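Local coordinates for hypothetical membrane spanning protein (PDB 2VPZ) that probably serves as the quinone-binding, membrane-anchoring subunit of a polysulfide reductase complex, spanning the membrane with a set of helices, at residues V23-A28 with A58-I63; D43-R48 with S169-F174; L186-P191 with L212-G217. One frame throughout, in Å; residues are numbered along the deposited sequence.

How the contacts relate
From the N terminus, the chain runs up helix 16-41, turns, and returns along helix 46-65; contact 1 closes this short loop by pairing residues 23-28 with 58-63. Contact 2 opens inside that loop, at D43-R48, the turn and first residues of helix 46-65, and closes only at S169-F174, tying the start of that helix to the loop after helix 148-166; the two contacts therefore cross along the chain. Their centres are about 21 Å apart. Contact 3 follows in series: L186-P191 and L212-G217 join helix 175-189 to the short helix 210-217. Its centre lies about 24 Å from that of contact 1 and about 28 Å from that of contact 2.

Contact 1: V23-A28 with A58-I63; sequences VLVGLA and ALDLFI
L24 meets L59 and V25 meets D60 where helices 16-41 and 46-65 pack side by side. The apolar part is a pair of leucines crossing at about a right angle: L24 CD2 lies against the branch point of its partner, 3.7 Å from L59 CG, and also touches L59 CD2. Leucine suits this outer side, since its forked methyls pack on a neighbouring leucine and may face lipid.

The polar part is an aspartate laid against aliphatic carbon. CG of D60 stands anti to the backbone N (chi1 -170°), which carries the carboxylate toward helix 16-41, where OD2 presses on V25 CB and lies 3.2 Å from V25 CG2. OD2 is buried and has no hydrogen-bond partner in the model. A short acid probably suits D60 because it just reaches H21, while V25 offers apolar surface between D60 and Y130 and P131 of helix 117-136. Replacing D60 by an alanine is likely to open a gap beside V25 and leave H21 without its acidic neighbour.

The segment axes approach to 9.3 Å at 154°, the nearly antiparallel packing of a transmembrane helical hairpin, here bordering the quinone site to which H21 and Y130 contribute in other structures of this protein.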
ATOM      1  N   VAL C  23     -14.115 -34.514  23.666  1.00 49.58           N
ATOM      2  CA  VAL C  23     -14.821 -34.742  24.920  1.00 47.83           C
ATOM      3  C   VAL C  23     -14.154 -35.922  25.665  1.00 47.96           C
ATOM      4  O   VAL C  23     -13.966 -35.884  26.880  1.00 47.73           O
ATOM      5  CB  VAL C  23     -16.353 -35.086  24.702  1.00 48.31           C
ATOM      6  CG1 VAL C  23     -17.011 -35.555  26.032  1.00 46.09           C
ATOM      7  CG2 VAL C  23     -17.105 -33.876  24.119  1.00 45.04           C
ATOM      8  N   LEU C  24     -13.760 -36.947  24.917  1.00 48.88           N
ATOM      9  CA  LEU C  24     -13.164 -38.156  25.495  1.00 49.85           C
ATOM     10  C   LEU C  24     -11.770 -37.978  26.154  1.00 49.91           C
ATOM     11  O   LEU C  24     -11.572 -38.417  27.291  1.00 49.67           O
ATOM     12  CB  LEU C  24     -13.186 -39.329  24.496  1.00 51.59           C
ATOM     13  CG  LEU C  24     -14.215 -40.475  24.702  1.00 53.34           C
ATOM     14  CD1 LEU C  24     -15.616 -39.886  24.964  1.00 54.05           C
ATOM     15  CD2 LEU C  24     -14.251 -41.434  23.482  1.00 54.98           C
ATOM     16  N   VAL C  25     -10.826 -37.343  25.459  1.00 49.51           N
ATOM     17  CA  VAL C  25      -9.488 -37.107  26.016  1.00 48.74           C
ATOM     18  C   VAL C  25      -9.581 -36.245  27.323  1.00 49.20           C
ATOM     19  O   VAL C  25      -8.665 -36.280  28.161  1.00 48.79           O
ATOM     20  CB  VAL C  25      -8.523 -36.436  24.948  1.00 48.61           C
ATOM     21  CG1 VAL C  25      -8.879 -34.967  24.743  1.00 46.82           C
ATOM     22  CG2 VAL C  25      -7.055 -36.586  25.377  1.00 49.82           C
ATOM     23  N   GLY C  26     -10.679 -35.498  27.497  1.00 49.84           N
ATOM     24  CA  GLY C  26     -10.936 -34.704  28.694  1.00 51.11           C
ATOM     25  C   GLY C  26     -11.155 -35.662  29.868  1.00 51.41           C
ATOM     26  O   GLY C  26     -10.500 -35.579  30.919  1.00 50.99           O
ATOM     27  N   LEU C  27     -12.087 -36.591  29.653  1.00 51.12           N
ATOM     28  CA  LEU C  27     -12.440 -37.698  30.555  1.00 50.95           C
ATOM     29  C   LEU C  27     -11.198 -38.538  30.853  1.00 51.97           C
ATOM     30  O   LEU C  27     -10.875 -38.822  32.010  1.00 52.19           O
ATOM     31  CB  LEU C  27     -13.439 -38.643  29.921  1.00 49.80           C
ATOM     32  CG  LEU C  27     -14.878 -38.552  30.415  1.00 50.32           C
ATOM     33  CD1 LEU C  27     -15.771 -39.528  29.631  1.00 50.36           C
ATOM     34  CD2 LEU C  27     -14.915 -38.843  31.927  1.00 50.77           C
ATOM     35  N   ALA C  28     -10.552 -38.989  29.789  1.00 51.52           N
ATOM     36  CA  ALA C  28      -9.375 -39.833  29.929  1.00 51.95           C
ATOM     37  C   ALA C  28      -8.348 -39.173  30.881  1.00 52.64           C
ATOM     38  O   ALA C  28      -8.070 -39.722  31.963  1.00 53.55           O
ATOM     39  CB  ALA C  28      -8.721 -40.128  28.538  1.00 51.42           C
ATOM     40  N   ALA C  58      -7.446 -46.105  26.262  1.00 61.42           N
ATOM     41  CA  ALA C  58      -7.554 -47.067  25.162  1.00 62.17           C
ATOM     42  C   ALA C  58      -8.691 -46.653  24.194  1.00 63.02           C
ATOM     43  O   ALA C  58      -8.489 -46.612  22.969  1.00 62.67           O
ATOM     44  CB  ALA C  58      -7.801 -48.514  25.706  1.00 62.54           C
ATOM     45  N   LEU C  59      -9.870 -46.335  24.730  1.00 63.57           N
ATOM     46  CA  LEU C  59     -11.025 -45.890  23.949  1.00 64.55           C
ATOM     47  C   LEU C  59     -10.682 -44.597  23.165  1.00 65.75           C
ATOM     48  O   LEU C  59     -11.128 -44.417  22.030  1.00 66.02           O
ATOM     49  CB  LEU C  59     -12.292 -45.663  24.831  1.00 63.70           C
ATOM     50  CG  LEU C  59     -13.572 -45.017  24.246  1.00 63.33           C
ATOM     51  CD1 LEU C  59     -14.087 -45.823  23.031  1.00 63.11           C
ATOM     52  CD2 LEU C  59     -14.675 -44.882  25.327  1.00 62.20           C
ATOM     53  N   ASP C  60      -9.877 -43.708  23.741  1.00 67.64           N
ATOM     54  CA  ASP C  60      -9.509 -42.475  23.029  1.00 69.46           C
ATOM     55  C   ASP C  60      -8.443 -42.702  21.940  1.00 69.99           C
ATOM     56  O   ASP C  60      -8.528 -42.097  20.868  1.00 70.27           O
ATOM     57  CB  ASP C  60      -9.092 -41.333  23.978  1.00 72.08           C
ATOM     58  CG  ASP C  60      -8.944 -39.969  23.247  1.00 74.87           C
ATOM     59  OD1 ASP C  60      -9.638 -39.790  22.211  1.00 76.14           O
ATOM     60  OD2 ASP C  60      -8.169 -39.101  23.710  1.00 75.46           O
ATOM     61  N   LEU C  61      -7.441 -43.548  22.177  1.00 70.15           N
ATOM     62  CA  LEU C  61      -6.466 -43.826  21.115  1.00 70.50           C
ATOM     63  C   LEU C  61      -7.187 -44.621  19.973  1.00 71.05           C
ATOM     64  O   LEU C  61      -6.901 -44.411  18.789  1.00 71.14           O
ATOM     65  CB  LEU C  61      -5.219 -44.595  21.640  1.00 69.55           C
ATOM     66  CG  LEU C  61      -4.269 -43.914  22.643  1.00 69.21           C
ATOM     67  CD1 LEU C  61      -3.173 -44.897  23.116  1.00 69.03           C
ATOM     68  CD2 LEU C  61      -3.643 -42.649  22.015  1.00 69.00           C
ATOM     69  N   PHE C  62      -8.125 -45.510  20.314  1.00 71.09           N
ATOM     70  CA  PHE C  62      -8.861 -46.266  19.285  1.00 71.26           C
ATOM     71  C   PHE C  62      -9.700 -45.328  18.388  1.00 71.05           C
ATOM     72  O   PHE C  62      -9.692 -45.478  17.165  1.00 71.62           O
ATOM     73  CB  PHE C  62      -9.759 -47.386  19.880  1.00 71.42           C
ATOM     74  CG  PHE C  62     -10.647 -48.102  18.855  1.00 71.95           C
ATOM     75  CD1 PHE C  62     -10.142 -49.121  18.030  1.00 72.48           C
ATOM     76  CD2 PHE C  62     -11.986 -47.725  18.703  1.00 72.33           C
ATOM     77  CE1 PHE C  62     -10.966 -49.758  17.058  1.00 72.92           C
ATOM     78  CE2 PHE C  62     -12.823 -48.343  17.747  1.00 72.62           C
ATOM     79  CZ  PHE C  62     -12.309 -49.362  16.920  1.00 72.87           C
ATOM     80  N   ILE C  63     -10.418 -44.348  18.928  1.00 70.45           N
ATOM     81  CA  ILE C  63     -11.145 -43.463  18.023  1.00 70.03           C
ATOM     82  C   ILE C  63     -10.267 -42.344  17.340  1.00 69.48           C
ATOM     83  O   ILE C  63     -10.702 -41.737  16.367  1.00 69.53           O
ATOM     84  CB  ILE C  63     -12.554 -42.913  18.639  1.00 69.89           C
ATOM     85  CG1 ILE C  63     -12.448 -41.472  19.089  1.00 70.20           C
ATOM     86  CG2 ILE C  63     -13.023 -43.857  19.762  1.00 68.95           C
ATOM     87  CD1 ILE C  63     -13.787 -40.673  18.992  1.00 71.17           C
TER

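Contact 2: D43-R48 with S169-F174; sequences DAEARR and SPWALF
S169, P170 and W171 gather around the carboxylate of E45, joining a connecting loop to the capped N-terminal turn of helix 46-65. That turn is a type I beta turn from D43 to A46, and D43 suits its first position because a short acid can reach forward to an N-H at the start of the helix: E45 N donates to D43 OD1 at 2.8 Å, closing an Asx turn.

The loop, which lies between helices 148-166 and 175-189, begins its part with S169. Its hydroxyl bonds to Y49 OH, and OG merely lies near the acid, 3.5 Å from E45 OE2. A small residue fits here, because S169 CB also sits over one face of the W171 indole, 3.4 Å above the plane and displaced toward the rim.

P170 comes next, a rigid ring suited to a turning loop; its CD passes 4.3 Å from E45 OE2.

W171 then provides the hydrogen bond of the contact. NE1 donates to E45 OE2 at 3.0 Å, with an N-H...O angle of 154°. The oxygen lies at the indole edge, tilted slightly from the ring plane, and receives the N-H from above the carboxylate plane. With chi1 at 53°, W171 CG sits between the backbone N and the carbonyl carbon, folding the ring back over S169. Tryptophan suits the place by joining a polar edge to a broad apolar surface, which packs on L38 and A164 and meets the ring of Y49.

The other oxygen of the acid is engaged too, in a salt bridge that probably helps to fix the rotation of the carboxylate and to balance its charge. Its partner is R48, three residues further along the chain, which also bonds Y52 OH through NH2; R48 NH1 lies 2.8 Å from E45 OE1.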
ATOM      1  N   ASP C  43      -5.282 -43.959  49.365  1.00 65.02           N
ATOM      2  CA  ASP C  43      -6.708 -44.377  49.452  1.00 65.63           C
ATOM      3  C   ASP C  43      -6.965 -45.692  48.661  1.00 65.69           C
ATOM      4  O   ASP C  43      -6.346 -45.912  47.607  1.00 66.00           O
ATOM      5  CB  ASP C  43      -7.674 -43.243  48.987  1.00 65.24           C
ATOM      6  CG  ASP C  43      -9.165 -43.655  49.018  1.00 65.16           C
ATOM      7  OD1 ASP C  43      -9.568 -44.452  48.136  1.00 65.82           O
ATOM      8  OD2 ASP C  43      -9.914 -43.186  49.912  1.00 63.77           O
ATOM      9  N   ALA C  44      -7.849 -46.551  49.180  1.00 65.20           N
ATOM     10  CA  ALA C  44      -8.204 -47.872  48.613  1.00 65.08           C
ATOM     11  C   ALA C  44      -8.800 -47.923  47.184  1.00 65.41           C
ATOM     12  O   ALA C  44      -8.628 -48.914  46.451  1.00 64.50           O
ATOM     13  CB  ALA C  44      -9.150 -48.639  49.602  1.00 64.75           C
ATOM     14  N   GLU C  45      -9.497 -46.856  46.798  1.00 65.87           N
ATOM     15  CA  GLU C  45     -10.130 -46.707  45.476  1.00 66.70           C
ATOM     16  C   GLU C  45      -9.132 -46.421  44.342  1.00 66.45           C
ATOM     17  O   GLU C  45      -9.505 -46.317  43.172  1.00 66.48           O
ATOM     18  CB  GLU C  45     -11.127 -45.544  45.467  1.00 67.24           C
ATOM     19  CG  GLU C  45     -12.157 -45.482  46.566  1.00 68.94           C
ATOM     20  CD  GLU C  45     -13.487 -44.964  46.035  1.00 70.54           C
ATOM     21  OE1 GLU C  45     -14.030 -45.640  45.127  1.00 71.81           O
ATOM     22  OE2 GLU C  45     -13.957 -43.902  46.499  1.00 70.30           O
ATOM     23  N   ALA C  46      -7.869 -46.262  44.696  1.00 66.56           N
ATOM     24  CA  ALA C  46      -6.858 -45.934  43.706  1.00 67.36           C
ATOM     25  C   ALA C  46      -6.688 -46.989  42.603  1.00 67.97           C
ATOM     26  O   ALA C  46      -6.269 -46.682  41.490  1.00 68.17           O
ATOM     27  CB  ALA C  46      -5.484 -45.694  44.406  1.00 66.67           C
ATOM     28  N   ARG C  47      -7.068 -48.220  42.903  1.00 68.49           N
ATOM     29  CA  ARG C  47      -6.911 -49.338  41.981  1.00 69.01           C
ATOM     30  C   ARG C  47      -7.856 -49.438  40.786  1.00 68.93           C
ATOM     31  O   ARG C  47      -7.442 -49.745  39.659  1.00 69.44           O
ATOM     32  CB  ARG C  47      -6.898 -50.645  42.771  1.00 70.31           C
ATOM     33  CG  ARG C  47      -5.557 -50.995  43.401  1.00 72.11           C
ATOM     34  CD  ARG C  47      -4.729 -51.799  42.398  1.00 73.02           C
ATOM     35  NE  ARG C  47      -5.422 -53.009  41.946  1.00 72.87           N
ATOM     36  CZ  ARG C  47      -4.852 -54.004  41.286  1.00 72.99           C
ATOM     37  NH1 ARG C  47      -3.560 -53.919  41.009  1.00 72.42           N
ATOM     38  NH2 ARG C  47      -5.543 -55.077  40.908  1.00 73.06           N
ATOM     39  N   ARG C  48      -9.128 -49.203  41.047  1.00 68.19           N
ATOM     40  CA  ARG C  48     -10.132 -49.255  40.011  1.00 67.44           C
ATOM     41  C   ARG C  48     -10.178 -47.918  39.252  1.00 65.80           C
ATOM     42  O   ARG C  48     -10.599 -47.881  38.104  1.00 66.18           O
ATOM     43  CB  ARG C  48     -11.507 -49.597  40.588  1.00 68.84           C
ATOM     44  CG  ARG C  48     -12.082 -48.507  41.455  1.00 70.76           C
ATOM     45  CD  ARG C  48     -13.319 -48.982  42.169  1.00 73.19           C
ATOM     46  NE  ARG C  48     -14.547 -48.610  41.486  1.00 75.67           N
ATOM     47  CZ  ARG C  48     -15.440 -47.768  41.986  1.00 77.25           C
ATOM     48  NH1 ARG C  48     -15.218 -47.228  43.172  1.00 76.89           N
ATOM     49  NH2 ARG C  48     -16.537 -47.468  41.302  1.00 77.93           N
ATOM     50  N   SER C 169     -18.642 -42.106  44.464  1.00 62.78           N
ATOM     51  CA  SER C 169     -17.469 -41.811  45.304  1.00 62.48           C
ATOM     52  C   SER C 169     -17.883 -40.528  46.089  1.00 62.94           C
ATOM     53  O   SER C 169     -18.279 -39.519  45.476  1.00 62.04           O
ATOM     54  CB  SER C 169     -16.190 -41.588  44.453  1.00 61.77           C
ATOM     55  OG  SER C 169     -15.842 -42.746  43.727  1.00 60.89           O
ATOM     56  N   PRO C 170     -17.815 -40.555  47.464  1.00 64.05           N
ATOM     57  CA  PRO C 170     -18.155 -39.443  48.381  1.00 64.11           C
ATOM     58  C   PRO C 170     -17.399 -38.069  48.263  1.00 64.12           C
ATOM     59  O   PRO C 170     -18.000 -36.992  48.462  1.00 63.92           O
ATOM     60  CB  PRO C 170     -18.053 -40.070  49.787  1.00 64.93           C
ATOM     61  CG  PRO C 170     -17.844 -41.581  49.569  1.00 64.17           C
ATOM     62  CD  PRO C 170     -17.180 -41.658  48.204  1.00 64.32           C
ATOM     63  N   TRP C 171     -16.098 -38.153  47.979  1.00 63.57           N
ATOM     64  CA  TRP C 171     -15.132 -37.034  47.758  1.00 63.13           C
ATOM     65  C   TRP C 171     -15.168 -36.682  46.232  1.00 63.68           C
ATOM     66  O   TRP C 171     -14.639 -37.388  45.460  1.00 64.94           O
ATOM     67  CB  TRP C 171     -13.706 -37.499  48.031  1.00 62.41           C
ATOM     68  CG  TRP C 171     -13.380 -38.787  47.224  1.00 61.87           C
ATOM     69  CD1 TRP C 171     -13.431 -40.072  47.690  1.00 62.33           C
ATOM     70  CD2 TRP C 171     -13.076 -38.904  45.794  1.00 62.03           C
ATOM     71  NE1 TRP C 171     -13.194 -40.958  46.661  1.00 63.10           N
ATOM     72  CE2 TRP C 171     -12.979 -40.269  45.496  1.00 62.56           C
ATOM     73  CE3 TRP C 171     -12.895 -37.971  44.739  1.00 61.79           C
ATOM     74  CZ2 TRP C 171     -12.704 -40.741  44.179  1.00 62.59           C
ATOM     75  CZ3 TRP C 171     -12.641 -38.422  43.438  1.00 61.85           C
ATOM     76  CH2 TRP C 171     -12.547 -39.803  43.172  1.00 62.17           C
ATOM     77  N   ALA C 172     -15.798 -35.605  45.802  1.00 62.20           N
ATOM     78  CA  ALA C 172     -15.879 -35.276  44.370  1.00 61.59           C
ATOM     79  C   ALA C 172     -17.126 -34.397  44.136  1.00 60.57           C
ATOM     80  O   ALA C 172     -17.059 -33.466  43.320  1.00 61.16           O
ATOM     81  CB  ALA C 172     -15.953 -36.585  43.481  1.00 59.67           C
ATOM     82  N   LEU C 173     -18.225 -34.651  44.839  1.00 59.11           N
ATOM     83  CA  LEU C 173     -19.433 -33.785  44.676  1.00 58.70           C
ATOM     84  C   LEU C 173     -19.221 -32.358  45.207  1.00 58.88           C
ATOM     85  O   LEU C 173     -20.034 -31.473  44.901  1.00 58.75           O
ATOM     86  CB  LEU C 173     -20.780 -34.333  45.284  1.00 57.89           C
ATOM     87  CG  LEU C 173     -21.938 -33.287  45.183  1.00 57.10           C
ATOM     88  CD1 LEU C 173     -22.500 -33.192  43.742  1.00 56.21           C
ATOM     89  CD2 LEU C 173     -23.061 -33.608  46.183  1.00 56.76           C
ATOM     90  N   PHE C 174     -18.185 -32.129  46.014  1.00 58.39           N
ATOM     91  CA  PHE C 174     -17.872 -30.748  46.468  1.00 57.34           C
ATOM     92  C   PHE C 174     -16.841 -30.188  45.429  1.00 56.10           C
ATOM     93  O   PHE C 174     -17.065 -29.101  44.870  1.00 56.19           O
ATOM     94  CB  PHE C 174     -17.364 -30.699  47.946  1.00 56.23           C
ATOM     95  CG  PHE C 174     -16.736 -29.371  48.366  1.00 55.10           C
ATOM     96  CD1 PHE C 174     -17.450 -28.165  48.332  1.00 54.30           C
ATOM     97  CD2 PHE C 174     -15.395 -29.340  48.758  1.00 55.33           C
ATOM     98  CE1 PHE C 174     -16.825 -26.939  48.678  1.00 54.55           C
ATOM     99  CE2 PHE C 174     -14.756 -28.141  49.102  1.00 55.06           C
ATOM    100  CZ  PHE C 174     -15.471 -26.935  49.061  1.00 54.34           C
TER

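Contact 3: L186-P191 with L212-G217; sequences LALLYP and LFLLLG
A187 and L188, near the C-terminal end of helix 175-189, receive L214 of the short helix 210-217 in an apolar contact between two transmembrane helices. The chain is a largely helical membrane protein assigned to the polysulfide reductase (NrfD-like) family. The backbones come nearest at L188 and L214, whose CA atoms are 7.3 Å apart, and no hydrogen bond crosses between the two segments.

L214 carries one side of the contact alone. Its CB points toward helix 175-189, and CG stands anti to the carbonyl carbon (chi1 -74°), a conformation that leucine readily adopts in helices. The extended side chain thereby presents its two methyls to two successive residues. A branched, flexible residue suits such a place, since each methyl can find its own partner.

On the buried side the partner is A187, whose small CB lets L214 approach the opposing helix closely; A187 CB and L214 CD2 are 3.8 Å apart. The backbone oxygen of A187 is hydrogen-bonded to Y210 OH, so helix 210-217 is also fastened to helix 175-189 by a polar link.

On the outer side the partner is L188, an exposed leucine that may face lipid. Its side chain meets that of L214 at about a right angle, methyl to methyl, with L188 CD1 and L214 CD1 3.7 Å apart.

Other faces of these segments serve the wider assembly: L186 and L189 pack on G150 and A149 of the second subunit, while F213 and L216 lean on helix 227-245. Beyond its methyl contacts, L214 also brushes the opposing backbone, where L214 CD1 lies 4.1 Å from L188 CA and L214 CD2 lies 4.2 Å from L188 N.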
ATOM      1  N   LEU C 186     -15.847 -18.541  33.596  1.00 43.99           N
ATOM      2  CA  LEU C 186     -14.946 -18.264  32.452  1.00 44.35           C
ATOM      3  C   LEU C 186     -15.687 -18.432  31.069  1.00 44.64           C
ATOM      4  O   LEU C 186     -15.429 -17.677  30.122  1.00 42.58           O
ATOM      5  CB  LEU C 186     -13.640 -19.125  32.514  1.00 43.81           C
ATOM      6  CG  LEU C 186     -12.809 -19.242  33.816  1.00 45.97           C
ATOM      7  CD1 LEU C 186     -11.332 -19.628  33.521  1.00 46.16           C
ATOM      8  CD2 LEU C 186     -12.860 -17.929  34.628  1.00 45.33           C
ATOM      9  N   ALA C 187     -16.614 -19.391  30.976  1.00 43.99           N
ATOM     10  CA  ALA C 187     -17.385 -19.644  29.750  1.00 43.09           C
ATOM     11  C   ALA C 187     -18.370 -18.494  29.426  1.00 42.77           C
ATOM     12  O   ALA C 187     -18.651 -18.200  28.253  1.00 44.01           O
ATOM     13  CB  ALA C 187     -18.161 -21.002  29.833  1.00 44.68           C
ATOM     14  N   LEU C 188     -18.870 -17.845  30.474  1.00 41.96           N
ATOM     15  CA  LEU C 188     -19.788 -16.702  30.375  1.00 40.70           C
ATOM     16  C   LEU C 188     -19.018 -15.407  29.984  1.00 40.29           C
ATOM     17  O   LEU C 188     -19.546 -14.555  29.257  1.00 39.40           O
ATOM     18  CB  LEU C 188     -20.548 -16.484  31.713  1.00 41.06           C
ATOM     19  CG  LEU C 188     -21.432 -15.211  31.798  1.00 41.17           C
ATOM     20  CD1 LEU C 188     -22.724 -15.417  30.988  1.00 41.55           C
ATOM     21  CD2 LEU C 188     -21.741 -14.861  33.265  1.00 41.73           C
ATOM     22  N   LEU C 189     -17.773 -15.274  30.439  1.00 38.89           N
ATOM     23  CA  LEU C 189     -16.950 -14.100  30.116  1.00 40.13           C
ATOM     24  C   LEU C 189     -16.173 -14.312  28.794  1.00 40.38           C
ATOM     25  O   LEU C 189     -15.562 -13.388  28.269  1.00 39.76           O
ATOM     26  CB  LEU C 189     -15.952 -13.777  31.252  1.00 40.12           C
ATOM     27  CG  LEU C 189     -16.409 -13.917  32.722  1.00 40.62           C
ATOM     28  CD1 LEU C 189     -15.207 -13.853  33.682  1.00 39.47           C
ATOM     29  CD2 LEU C 189     -17.443 -12.834  33.073  1.00 41.07           C
ATOM     30  N   TYR C 190     -16.206 -15.523  28.260  1.00 40.45           N
ATOM     31  CA  TYR C 190     -15.510 -15.822  27.014  1.00 41.86           C
ATOM     32  C   TYR C 190     -15.873 -14.905  25.810  1.00 41.69           C
ATOM     33  O   TYR C 190     -14.978 -14.267  25.238  1.00 41.64           O
ATOM     34  CB  TYR C 190     -15.652 -17.305  26.623  1.00 42.03           C
ATOM     35  CG  TYR C 190     -15.258 -17.599  25.183  1.00 43.28           C
ATOM     36  CD1 TYR C 190     -13.954 -17.365  24.722  1.00 43.13           C
ATOM     37  CD2 TYR C 190     -16.200 -18.088  24.270  1.00 43.08           C
ATOM     38  CE1 TYR C 190     -13.596 -17.611  23.376  1.00 42.35           C
ATOM     39  CE2 TYR C 190     -15.858 -18.337  22.922  1.00 42.89           C
ATOM     40  CZ  TYR C 190     -14.555 -18.098  22.473  1.00 43.07           C
ATOM     41  OH  TYR C 190     -14.231 -18.336  21.149  1.00 43.69           O
ATOM     42  N   PRO C 191     -17.180 -14.810  25.417  1.00 42.02           N
ATOM     43  CA  PRO C 191     -17.598 -13.935  24.296  1.00 42.30           C
ATOM     44  C   PRO C 191     -17.188 -12.449  24.400  1.00 43.11           C
ATOM     45  O   PRO C 191     -17.018 -11.755  23.386  1.00 43.04           O
ATOM     46  CB  PRO C 191     -19.124 -14.073  24.242  1.00 40.69           C
ATOM     47  CG  PRO C 191     -19.415 -15.380  24.933  1.00 40.68           C
ATOM     48  CD  PRO C 191     -18.320 -15.548  25.978  1.00 41.83           C
ATOM     49  N   LEU C 212     -27.660 -22.300  26.194  1.00 57.00           N
ATOM     50  CA  LEU C 212     -28.389 -23.475  26.728  1.00 58.55           C
ATOM     51  C   LEU C 212     -27.428 -24.331  27.583  1.00 59.05           C
ATOM     52  O   LEU C 212     -27.834 -24.912  28.597  1.00 59.67           O
ATOM     53  CB  LEU C 212     -29.014 -24.380  25.624  1.00 59.13           C
ATOM     54  CG  LEU C 212     -29.685 -25.704  26.112  1.00 58.96           C
ATOM     55  CD1 LEU C 212     -31.093 -25.408  26.667  1.00 59.77           C
ATOM     56  CD2 LEU C 212     -29.749 -26.750  24.977  1.00 58.58           C
ATOM     57  N   PHE C 213     -26.157 -24.405  27.182  1.00 59.49           N
ATOM     58  CA  PHE C 213     -25.131 -25.149  27.918  1.00 59.49           C
ATOM     59  C   PHE C 213     -24.693 -24.437  29.229  1.00 59.96           C
ATOM     60  O   PHE C 213     -24.319 -25.111  30.207  1.00 59.54           O
ATOM     61  CB  PHE C 213     -23.960 -25.494  26.981  1.00 59.09           C
ATOM     62  CG  PHE C 213     -24.274 -26.569  25.967  1.00 58.62           C
ATOM     63  CD1 PHE C 213     -25.080 -27.654  26.331  1.00 58.20           C
ATOM     64  CD2 PHE C 213     -23.802 -26.500  24.651  1.00 58.26           C
ATOM     65  CE1 PHE C 213     -25.427 -28.657  25.405  1.00 58.86           C
ATOM     66  CE2 PHE C 213     -24.135 -27.493  23.712  1.00 58.64           C
ATOM     67  CZ  PHE C 213     -24.953 -28.570  24.088  1.00 58.64           C
ATOM     68  N   LEU C 214     -24.768 -23.100  29.217  1.00 60.10           N
ATOM     69  CA  LEU C 214     -24.498 -22.231  30.385  1.00 60.50           C
ATOM     70  C   LEU C 214     -25.649 -22.475  31.409  1.00 60.63           C
ATOM     71  O   LEU C 214     -25.392 -22.781  32.578  1.00 61.23           O
ATOM     72  CB  LEU C 214     -24.427 -20.720  30.009  1.00 59.81           C
ATOM     73  CG  LEU C 214     -23.203 -20.152  29.252  1.00 60.14           C
ATOM     74  CD1 LEU C 214     -23.230 -18.603  29.182  1.00 58.89           C
ATOM     75  CD2 LEU C 214     -21.916 -20.630  29.944  1.00 60.43           C
ATOM     76  N   LEU C 215     -26.912 -22.351  30.997  1.00 60.70           N
ATOM     77  CA  LEU C 215     -28.044 -22.642  31.899  1.00 59.98           C
ATOM     78  C   LEU C 215     -27.930 -24.079  32.446  1.00 59.29           C
ATOM     79  O   LEU C 215     -27.858 -24.300  33.653  1.00 59.23           O
ATOM     80  CB  LEU C 215     -29.420 -22.456  31.227  1.00 60.85           C
ATOM     81  CG  LEU C 215     -29.947 -21.054  30.913  1.00 62.15           C
ATOM     82  CD1 LEU C 215     -31.494 -21.074  30.815  1.00 63.01           C
ATOM     83  CD2 LEU C 215     -29.494 -20.049  31.997  1.00 61.12           C
ATOM     84  N   LEU C 216     -27.935 -25.061  31.556  1.00 59.40           N
ATOM     85  CA  LEU C 216     -27.794 -26.481  31.928  1.00 59.75           C
ATOM     86  C   LEU C 216     -26.862 -26.701  33.160  1.00 59.80           C
ATOM     87  O   LEU C 216     -27.275 -27.224  34.213  1.00 59.21           O
ATOM     88  CB  LEU C 216     -27.264 -27.334  30.758  1.00 60.16           C
ATOM     89  CG  LEU C 216     -28.125 -28.371  30.020  1.00 60.77           C
ATOM     90  CD1 LEU C 216     -27.528 -29.795  30.156  1.00 61.00           C
ATOM     91  CD2 LEU C 216     -29.566 -28.346  30.558  1.00 61.54           C
ATOM     92  N   GLY C 217     -25.601 -26.304  32.990  1.00 59.34           N
ATOM     93  CA  GLY C 217     -24.584 -26.446  34.011  1.00 58.66           C
ATOM     94  C   GLY C 217     -24.895 -25.864  35.381  1.00 58.81           C
ATOM     95  O   GLY C 217     -24.234 -26.205  36.380  1.00 58.60           O
TER